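Local coordinates for protein replicative DNA helicase (Nostoc punctiforme, PDB 4O1R) that probably splices itself out of a replicative DNA helicase precursor as an intein, joining the flanking protein segments by a peptide bond, at residues L5-S9 with V20-E24; V48-T54 with E121-V127; L96-R100 with V134-I139. All coordinates share one frame; numbering follows the deposited sequence. Where two conformers were deposited one is given.

Contact 1 (L5-S9 with V20-E24)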
# COMPACT_ATOMS: atom_id res chain seq x y z
N LEU A 5 3.71 -3.09 -6.43
CA LEU A 5 4.43 -3.40 -5.20
C LEU A 5 5.27 -4.63 -5.33
O LEU A 5 4.95 -5.55 -6.10
CB LEU A 5 3.45 -3.64 -4.05
CG LEU A 5 2.54 -2.47 -3.66
CD1 LEU A 5 1.54 -2.97 -2.63
CD2 LEU A 5 3.37 -1.32 -3.09
N ALA A 6 6.32 -4.72 -4.52
CA ALA A 6 7.10 -5.97 -4.43
C ALA A 6 6.18 -7.12 -4.04
O ALA A 6 5.22 -6.95 -3.28
CB ALA A 6 8.23 -5.82 -3.43
N GLY A 7 6.50 -8.31 -4.54
CA GLY A 7 5.67 -9.50 -4.30
C GLY A 7 5.55 -9.94 -2.85
O GLY A 7 4.54 -10.57 -2.48
N ASP A 8 6.53 -9.57 -2.02
CA ASP A 8 6.49 -9.94 -0.61
C ASP A 8 5.71 -8.95 0.25
O ASP A 8 5.59 -9.15 1.46
CB ASP A 8 7.89 -10.19 -0.03
CG ASP A 8 8.81 -9.00 -0.13
OD1 ASP A 8 8.54 -8.07 -0.92
OD2 ASP A 8 9.86 -9.02 0.56
N SER A 9 5.18 -7.90 -0.37
CA SER A 9 4.34 -6.94 0.36
C SER A 9 3.14 -7.65 0.97
O SER A 9 2.45 -8.39 0.28
CB SER A 9 3.84 -5.84 -0.58
OG SER A 9 4.92 -5.18 -1.24
N VAL A 20 -0.72 -11.91 4.05
CA VAL A 20 -0.35 -12.73 2.90
C VAL A 20 0.47 -11.91 1.90
O VAL A 20 0.10 -10.77 1.60
CB VAL A 20 -1.64 -13.13 2.12
CG1 VAL A 20 -1.32 -13.97 0.87
CG2 VAL A 20 -2.64 -13.84 3.03
N PRO A 21 1.57 -12.47 1.38
CA PRO A 21 2.30 -11.76 0.32
C PRO A 21 1.41 -11.57 -0.91
O PRO A 21 0.72 -12.50 -1.36
CB PRO A 21 3.48 -12.69 0.00
CG PRO A 21 3.57 -13.64 1.13
CD PRO A 21 2.22 -13.74 1.76
N ILE A 22 1.43 -10.37 -1.47
CA ILE A 22 0.56 -10.05 -2.58
C ILE A 22 0.78 -11.00 -3.78
O ILE A 22 -0.18 -11.35 -4.49
CB ILE A 22 0.73 -8.56 -2.96
CG1 ILE A 22 -0.31 -8.13 -3.99
CG2 ILE A 22 2.16 -8.25 -3.41
CD1 ILE A 22 -0.33 -6.62 -4.25
N LYS A 23 2.01 -11.47 -3.97
CA LYS A 23 2.29 -12.39 -5.09
C LYS A 23 1.41 -13.65 -4.99
O LYS A 23 1.03 -14.22 -6.01
CB LYS A 23 3.77 -12.75 -5.18
CG LYS A 23 4.06 -13.76 -6.27
CD LYS A 23 5.48 -14.25 -6.28
CE LYS A 23 5.65 -15.22 -7.45
NZ LYS A 23 7.07 -15.62 -7.62
N GLU A 24 1.08 -14.07 -3.77
CA GLU A 24 0.30 -15.30 -3.57
C GLU A 24 -1.19 -15.12 -3.89
O GLU A 24 -1.93 -16.11 -3.99
CB GLU A 24 0.51 -15.83 -2.15
CG GLU A 24 1.95 -16.28 -1.90
CD GLU A 24 2.22 -16.79 -0.50
OE1 GLU A 24 1.26 -16.98 0.27
OE2 GLU A 24 3.40 -16.99 -0.15
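The peptide carbonyl of Gly7 takes the N-H of Lys23 in its plane, on a lone pair, with Lys23 N 3.1 Å from Gly7 O. The bond is nearly straight, 167° at the hydrogen. Ile22 N stands 2.8 Å from Ser9 O, almost in line with the C=O bond, while Pro21 CA comes to 3.4 Å from the same oxygen in a CA-H...O contact. Ala6 O is gripped from one face of its plane by both Ser9 N and Ser9 OG. The hydroxyl bond, Ser9 OG to Ala6 O, is 2.7 Å. It braces the type I turn from Ala6 to Ser9, which presents the two carbonyls to the start of 22-24.

Ile22 is buried and turns its CG2 to the 6-9 turn. With CG1 anti to the backbone N (chi1 -172°), Ile22 CG2 falls between N and the carbonyl carbon and lies 3.3 Å from Ala6 O and 4.1 Å from Ser9 CB. Leu5 CD1 meets Ile22 CD1 loosely, at 4.4 Å.

The turn after the N-terminal strand 5-6 is thus bonded to the chain just after strand 19-21. Both parts meet strand 106-126: Leu5 pairs by its backbone with Phe123, and Ile22 touches Phe123 and Leu125.

Contact 2 (V48-T54 with E121-V127)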
# COMPACT_ATOMS: atom_id res chain seq x y z
N VAL A 48 -11.47 -6.99 -3.08
CA VAL A 48 -10.50 -7.01 -4.16
C VAL A 48 -11.09 -7.78 -5.33
O VAL A 48 -11.51 -8.93 -5.17
CB VAL A 48 -9.20 -7.69 -3.68
CG1 VAL A 48 -8.21 -7.87 -4.84
CG2 VAL A 48 -8.56 -6.90 -2.55
N SER A 49 -11.12 -7.14 -6.50
CA SER A 49 -11.68 -7.76 -7.71
C SER A 49 -10.65 -8.42 -8.63
O SER A 49 -11.01 -9.20 -9.50
CB SER A 49 -12.44 -6.70 -8.52
OG SER A 49 -11.56 -5.65 -8.91
N ASN A 50 -9.37 -8.09 -8.45
CA ASN A 50 -8.32 -8.59 -9.32
C ASN A 50 -6.99 -8.46 -8.60
O ASN A 50 -6.77 -7.47 -7.90
CB ASN A 50 -8.28 -7.78 -10.64
CG ASN A 50 -7.61 -8.53 -11.78
OD1 ASN A 50 -7.45 -9.75 -11.75
ND2 ASN A 50 -7.22 -7.79 -12.82
N ALA A 51 -6.10 -9.43 -8.79
CA ALA A 51 -4.73 -9.40 -8.27
C ALA A 51 -3.83 -9.91 -9.37
O ALA A 51 -4.09 -10.97 -9.94
CB ALA A 51 -4.61 -10.27 -7.02
N PHE A 52 -2.77 -9.16 -9.69
CA PHE A 52 -2.05 -9.41 -10.94
C PHE A 52 -0.62 -8.88 -10.89
O PHE A 52 -0.32 -7.95 -10.15
CB PHE A 52 -2.80 -8.77 -12.12
CG PHE A 52 -3.14 -7.32 -11.89
CD1 PHE A 52 -4.33 -6.96 -11.23
CD2 PHE A 52 -2.28 -6.31 -12.31
CE1 PHE A 52 -4.63 -5.63 -11.00
CE2 PHE A 52 -2.58 -4.97 -12.09
CZ PHE A 52 -3.76 -4.62 -11.43
N SER A 53 0.22 -9.48 -11.72
CA SER A 53 1.57 -9.00 -12.00
C SER A 53 1.51 -7.94 -13.08
O SER A 53 0.75 -8.05 -14.05
CB SER A 53 2.40 -10.17 -12.52
OG SER A 53 3.63 -9.73 -13.05
N THR A 54 2.34 -6.91 -12.94
CA THR A 54 2.47 -5.94 -14.03
C THR A 54 3.83 -6.02 -14.70
O THR A 54 4.17 -5.15 -15.52
CB THR A 54 2.19 -4.50 -13.58
OG1 THR A 54 3.15 -4.13 -12.59
CG2 THR A 54 0.79 -4.35 -13.00
N GLU A 121 9.85 -8.46 -10.19
CA GLU A 121 8.44 -8.56 -10.57
C GLU A 121 7.58 -7.82 -9.55
O GLU A 121 7.83 -7.87 -8.34
CB GLU A 121 8.00 -10.01 -10.71
CG GLU A 121 6.63 -10.13 -11.34
CD GLU A 121 6.20 -11.55 -11.61
OE1 GLU A 121 6.84 -12.49 -11.10
OE2 GLU A 121 5.20 -11.71 -12.34
N VAL A 122 6.57 -7.09 -10.03
CA VAL A 122 5.72 -6.29 -9.16
C VAL A 122 4.25 -6.59 -9.42
O VAL A 122 3.88 -7.09 -10.49
CB VAL A 122 6.03 -4.77 -9.27
CG1 VAL A 122 7.41 -4.47 -8.73
CG2 VAL A 122 5.89 -4.29 -10.69
N PHE A 123 3.42 -6.30 -8.42
CA PHE A 123 2.05 -6.79 -8.34
C PHE A 123 1.13 -5.71 -7.83
O PHE A 123 1.53 -4.80 -7.11
CB PHE A 123 1.98 -7.99 -7.39
CG PHE A 123 2.88 -9.12 -7.78
CD1 PHE A 123 4.22 -9.13 -7.40
CD2 PHE A 123 2.40 -10.17 -8.56
CE1 PHE A 123 5.07 -10.17 -7.78
CE2 PHE A 123 3.24 -11.21 -8.93
CZ PHE A 123 4.57 -11.21 -8.54
N ASP A 124 -0.14 -5.85 -8.18
CA ASP A 124 -1.14 -4.89 -7.73
C ASP A 124 -2.47 -5.58 -7.51
O ASP A 124 -2.69 -6.71 -7.98
CB ASP A 124 -1.27 -3.76 -8.77
CG ASP A 124 -2.02 -2.53 -8.25
OD1 ASP A 124 -2.07 -2.31 -7.02
OD2 ASP A 124 -2.53 -1.76 -9.10
N LEU A 125 -3.33 -4.88 -6.76
CA LEU A 125 -4.71 -5.29 -6.51
C LEU A 125 -5.63 -4.22 -7.01
O LEU A 125 -5.34 -3.04 -6.86
CB LEU A 125 -4.96 -5.44 -5.01
CG LEU A 125 -4.04 -6.33 -4.18
CD1 LEU A 125 -4.50 -6.38 -2.72
CD2 LEU A 125 -3.99 -7.72 -4.76
N THR A 126 -6.76 -4.63 -7.56
CA THR A 126 -7.83 -3.69 -7.90
C THR A 126 -8.89 -3.74 -6.81
O THR A 126 -9.40 -4.82 -6.48
CB THR A 126 -8.47 -4.03 -9.24
OG1 THR A 126 -9.06 -5.32 -9.19
CG2 THR A 126 -7.43 -4.00 -10.33
N VAL A 127 -9.18 -2.57 -6.25
CA VAL A 127 -10.17 -2.40 -5.20
C VAL A 127 -11.23 -1.42 -5.75
O VAL A 127 -11.08 -0.20 -5.62
CB VAL A 127 -9.52 -1.88 -3.89
CG1 VAL A 127 -10.54 -1.69 -2.78
CG2 VAL A 127 -8.39 -2.82 -3.43
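This is an antiparallel strand pair of the curled beta sheet that forms much of the intein (Hint) fold. Residues 50-54 of strand 42-55 run against the end of the long strand 106-126. The N-to-C directions of the segments 50-54 and 121-126 are 150° apart, near antiparallel. Phe52 and Asp124 form the central hydrogen-bonded pair. Phe52 N gives to Asp124 O at 3.0 Å, and Asp124 N to Phe52 O at 2.9 Å. Further along, Thr54 N gives to Val122 O. At the far end Ser49 N gives to Thr126 O.

The Phe52 ring leans back over its partner strand. CG sits between the backbone N and the carbonyl carbon (chi1 51°). One ring face therefore lies over Asp124 O, near the rim. The ring and the Asp124 side chain run side by side, with Phe52 CZ 3.7 Å from Asp124 CB and the ring and carboxylate planes 70° apart. Thr126 CG2 comes in at the ring edge, but Thr126 has two conformers, so this approach is uncertain. The same doubt covers its hydroxyl contact with Ser49 OG.

The other face of the sheet carries Ala51, Ser53, Phe123 and Leu125. Leu125 CD2 is tight against Ala51 CB, at 3.5 Å. Ser53 CB lies 3.8 Å from Phe123 CE2. Past the end of the paired strands Val48 CG2 meets Val127 CG2 at 4.2 Å; Val48 also touches Phe31 and Val33 of strand 31-37.

Ser53 OG donates to Glu121 OE2 at 2.6 Å, on the anti lone pair of that oxygen. The same hydroxyl is also bonded to Gly55 N. With the amide as donor, its own proton goes to the carboxylate, which is consistent with an ionised Glu121 and a fixed hydroxyl rotation.

Contact 3 (L96-R100 with V134-I139). Unlike the reference sequence in segment 96-100: Ala97 (reference Cys).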
# COMPACT_ATOMS: atom_id res chain seq x y z
N LEU A 96 3.07 10.43 5.79
CA LEU A 96 2.12 9.57 5.08
C LEU A 96 1.10 9.00 6.05
O LEU A 96 1.41 8.78 7.23
CB LEU A 96 2.84 8.38 4.43
CG LEU A 96 3.96 8.66 3.45
CD1 LEU A 96 4.45 7.32 2.94
CD2 LEU A 96 3.42 9.53 2.32
N ALA A 97 -0.10 8.73 5.53
CA ALA A 97 -1.15 8.10 6.32
C ALA A 97 -0.91 6.62 6.48
O ALA A 97 -0.71 5.89 5.49
CB ALA A 97 -2.50 8.32 5.66
N LEU A 98 -0.94 6.18 7.73
CA LEU A 98 -0.74 4.77 8.07
C LEU A 98 -1.80 4.38 9.09
O LEU A 98 -2.18 5.20 9.90
CB LEU A 98 0.66 4.57 8.69
CG LEU A 98 1.89 4.29 7.82
CD1 LEU A 98 2.19 5.39 6.83
CD2 LEU A 98 3.11 4.10 8.69
N PRO A 99 -2.25 3.11 9.06
CA PRO A 99 -3.16 2.66 10.12
C PRO A 99 -2.49 2.62 11.48
O PRO A 99 -1.30 2.28 11.59
CB PRO A 99 -3.54 1.23 9.70
CG PRO A 99 -3.04 1.03 8.38
CD PRO A 99 -2.02 2.07 8.05
N ARG A 100 -3.26 2.95 12.52
CA ARG A 100 -2.82 2.77 13.89
C ARG A 100 -2.75 1.28 14.18
O ARG A 100 -3.36 0.47 13.46
CB ARG A 100 -3.76 3.50 14.86
CG ARG A 100 -3.75 5.01 14.69
CD ARG A 100 -4.39 5.74 15.86
NE ARG A 100 -4.18 7.19 15.77
CZ ARG A 100 -3.10 7.83 16.21
NH1 ARG A 100 -2.10 7.17 16.78
NH2 ARG A 100 -3.01 9.15 16.07
N VAL A 134 -4.37 -1.40 2.28
CA VAL A 134 -3.23 -1.42 3.20
C VAL A 134 -2.26 -2.53 2.81
O VAL A 134 -2.65 -3.69 2.69
CB VAL A 134 -3.70 -1.60 4.66
CG1 VAL A 134 -2.49 -1.64 5.58
CG2 VAL A 134 -4.67 -0.49 5.05
N ALA A 135 -1.00 -2.17 2.62
CA ALA A 135 0.06 -3.13 2.33
C ALA A 135 1.25 -2.82 3.22
O ALA A 135 1.66 -1.65 3.34
CB ALA A 135 0.45 -3.07 0.86
N ASN A 136 1.81 -3.85 3.85
CA ASN A 136 2.88 -3.64 4.83
C ASN A 136 2.50 -2.56 5.84
O ASN A 136 3.34 -1.78 6.29
CB ASN A 136 4.22 -3.31 4.15
CG ASN A 136 4.97 -4.55 3.71
OD1 ASN A 136 4.44 -5.67 3.74
ND2 ASN A 136 6.22 -4.36 3.33
N ASN A 137 1.22 -2.52 6.19
CA ASN A 137 0.71 -1.59 7.20
C ASN A 137 0.90 -0.12 6.79
O ASN A 137 1.04 0.75 7.65
CB ASN A 137 1.35 -1.85 8.58
CG ASN A 137 0.99 -3.19 9.15
OD1 ASN A 137 -0.16 -3.61 9.11
ND2 ASN A 137 1.99 -3.87 9.71
N ILE A 138 0.88 0.13 5.49
CA ILE A 138 0.90 1.49 4.91
C ILE A 138 -0.24 1.59 3.89
O ILE A 138 -0.50 0.63 3.15
CB ILE A 138 2.27 1.79 4.24
CG1 ILE A 138 3.40 1.70 5.27
CG2 ILE A 138 2.27 3.19 3.56
CD1 ILE A 138 4.80 1.77 4.69
N ILE A 139 -0.92 2.73 3.84
CA ILE A 139 -2.01 2.93 2.88
C ILE A 139 -1.45 3.29 1.50
O ILE A 139 -0.64 4.20 1.39
CB ILE A 139 -2.98 3.99 3.39
CG1 ILE A 139 -3.66 3.47 4.66
CG2 ILE A 139 -4.03 4.36 2.34
CD1 ILE A 139 -4.18 4.55 5.54
O HOH W 1 -0.10 6.49 2.72
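Ala97 O and Ile139 O are joined by one water, which donates to both. Its oxygen is 2.9 Å from Ala97 O and 2.7 Å from Ile139 O. No direct hydrogen bond crosses between the segments. Residue 97 is cysteine in the reference sequence and alanine here.

Most of the remaining contact is apolar. Ile139 reaches along strand 95-99, with CG1 anti to its carbonyl carbon (chi1 -65°). Ile139 CD1 rests 4.1 Å from Ala97 CB, and Ile139 CG1 is 4.0 Å from Pro99 CD. Pro99 CD lies 3.4 Å from Asn137 O. Leu98 and Ile138 lie alongside each other, pointing the same way, with Leu98 CG 3.9 Å from Ile138 CG1. Pro99 and Val134 slide past each other in opposite directions. Pro99 CG meets Val134 CG1 at 3.9 Å, and Leu43 of strand 42-55 touches both residues.

Segment 134-139 is the tip of a beta hairpin. A type I' turn from Ala135 to Ile138 links strands 132-135 and 138-141, and the Asn136 side chain is bonded to Leu10 N and Lys69 O. Strand 95-99 lies against this tip and pairs with strand 106-126, Leu96 with Asp109 and Leu98 with Tyr107.

The buried meeting of strand and hairpin is mainly hydrophobic. The shared water and Arg68 NH1, which bonds to Pro99 O and Asn137 O, give each of these four carbonyls a donor.

Overall arrangement
Contacts 1 and 2 are neighbours, their centres 9 Å apart. They touch where Leu5 N probably bonds to Phe123 O and where Lys23 packs on the Phe123 ring. Contact 3 lies farther off, with its centre about 15 Å from contact 1 and 18 Å from contact 2. It meets contact 1 through Leu5 on Ala135 and Ser9 on Asn136, but does not touch contact 2. All three reach the curled sheet built on strand 106-126. Along the chain contact 1 closes first, and the segments of contacts 2 and 3 then alternate. Through Leu5 the start of the chain lies beside late strands, consistent with an intein, whose two ends are brought together for splicing.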